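Local coordinates for periplasmic beta-glucosidase (Pseudomonas aeruginosa, PDB 6R5T), which probably hydrolyses terminal, non-reducing beta-D-glucosyl residues with release of beta-D-glucose, as a periplasmic member of glycoside hydrolase family 3, at residues Q412-A417 with A548-L553. The protein carries 1 engineered substitution. Sequence-based numbering, arbitrary orientation.
Sequences QGLANA and AIADVL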
# COMPACT_ATOMS: atom_id res chain seq x y z
N GLN A 412 9.85 -22.55 31.44
CA GLN A 412 10.08 -23.97 31.71
C GLN A 412 11.32 -24.45 31.00
O GLN A 412 12.04 -25.28 31.54
CB GLN A 412 8.83 -24.79 31.34
CG GLN A 412 8.94 -26.24 31.76
CD GLN A 412 8.94 -26.35 33.27
OE1 GLN A 412 8.06 -25.81 33.92
NE2 GLN A 412 10.01 -26.90 33.82
N GLY A 413 11.59 -23.95 29.78
CA GLY A 413 12.81 -24.32 29.06
C GLY A 413 14.05 -23.89 29.84
O GLY A 413 15.02 -24.68 29.92
N LEU A 414 14.00 -22.70 30.41
CA LEU A 414 15.15 -22.21 31.20
C LEU A 414 15.27 -23.08 32.46
O LEU A 414 16.37 -23.51 32.75
CB LEU A 414 14.94 -20.75 31.53
CG LEU A 414 14.98 -19.83 30.32
CD1 LEU A 414 14.60 -18.46 30.76
CD2 LEU A 414 16.33 -19.84 29.64
N ALA A 415 14.15 -23.41 33.10
CA ALA A 415 14.16 -24.24 34.35
C ALA A 415 14.77 -25.59 34.03
O ALA A 415 15.59 -26.12 34.81
CB ALA A 415 12.76 -24.35 34.92
N ASN A 416 14.38 -26.19 32.90
CA ASN A 416 14.87 -27.50 32.44
C ASN A 416 16.39 -27.45 32.23
O ASN A 416 17.10 -28.42 32.56
CB ASN A 416 14.19 -27.93 31.14
CG ASN A 416 12.72 -28.26 31.27
OD1 ASN A 416 12.19 -28.49 32.37
ND2 ASN A 416 12.05 -28.35 30.13
N ALA A 417 16.88 -26.36 31.68
CA ALA A 417 18.30 -26.23 31.27
C ALA A 417 19.18 -26.11 32.53
O ALA A 417 20.25 -26.71 32.52
CB ALA A 417 18.47 -25.03 30.40
N ALA A 548 13.93 -25.28 22.84
CA ALA A 548 14.79 -24.85 21.73
C ALA A 548 15.38 -23.46 22.05
O ALA A 548 16.55 -23.18 21.74
CB ALA A 548 14.03 -24.89 20.44
N ILE A 549 14.56 -22.58 22.63
CA ILE A 549 15.01 -21.22 23.00
C ILE A 549 16.10 -21.31 24.08
O ILE A 549 17.16 -20.70 23.92
CB ILE A 549 13.81 -20.35 23.40
CG1 ILE A 549 12.89 -20.11 22.20
CG2 ILE A 549 14.29 -19.06 24.02
CD1 ILE A 549 11.58 -19.56 22.57
N ALA A 550 15.90 -22.11 25.13
CA ALA A 550 16.96 -22.31 26.13
C ALA A 550 18.21 -22.91 25.49
O ALA A 550 19.30 -22.49 25.87
CB ALA A 550 16.44 -23.14 27.27
N ASP A 551 18.10 -23.83 24.54
CA ASP A 551 19.25 -24.42 23.84
C ASP A 551 20.08 -23.30 23.22
O ASP A 551 21.30 -23.36 23.30
CB ASP A 551 18.79 -25.41 22.79
CG ASP A 551 18.24 -26.72 23.34
OD1 ASP A 551 18.49 -27.02 24.56
OD2 ASP A 551 17.51 -27.38 22.57
N VAL A 552 19.44 -22.30 22.61
CA VAL A 552 20.19 -21.20 21.97
C VAL A 552 20.73 -20.28 23.05
O VAL A 552 21.91 -19.93 22.95
CB VAL A 552 19.31 -20.44 20.97
CG1 VAL A 552 19.85 -19.05 20.70
CG2 VAL A 552 19.21 -21.31 19.74
N LEU A 553 19.94 -19.90 24.03
CA LEU A 553 20.38 -18.92 25.04
C LEU A 553 21.59 -19.43 25.83
O LEU A 553 22.46 -18.60 26.15
CB LEU A 553 19.23 -18.59 26.00
CG LEU A 553 18.10 -17.76 25.36
CD1 LEU A 553 16.95 -17.68 26.33
CD2 LEU A 553 18.58 -16.37 24.92
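Two helices of the family 3 C-terminal domain, 410-418 and 545-553, pack closely where A550 meets G413, L414 and A417. The segment axes approach to 8.2 Å at a signed crossing angle of -57°, and the nearest CA pair, that of L414 and A550, is 5.4 Å apart. Such proximity rests on small residues: A550 points its CB at the other helix, and G413 brings no side chain to the interface. The methyl therefore meets bare backbone, with A550 CB 3.4 Å from G413 O; that carbonyl still accepts the helical bond from A417 N. One turn on, A417 CB touches the same methyl, at 4.2 Å from A550 CB. L414 covers it from another direction, its CD2 lying 4.1 Å from A550 CB. With CG anti to the carbonyl carbon (chi1 -67°), L414 also reaches L553, CD2 to CD1 at 4.0 Å, the two side chains slanting across each other. L553 in turn rests on V514, V516 and L536, so the contact joins helix 410-418 to the packing on the mixed sheet containing strands 513-518 and 534-537. Within these segments the contact is purely van der Waals, methyl against backbone and methyl against methyl, while a polar tie between the helices lies beside it, N416 ND2 hydrogen-bonding to OD1 of N547, the residue just before segment 548-553.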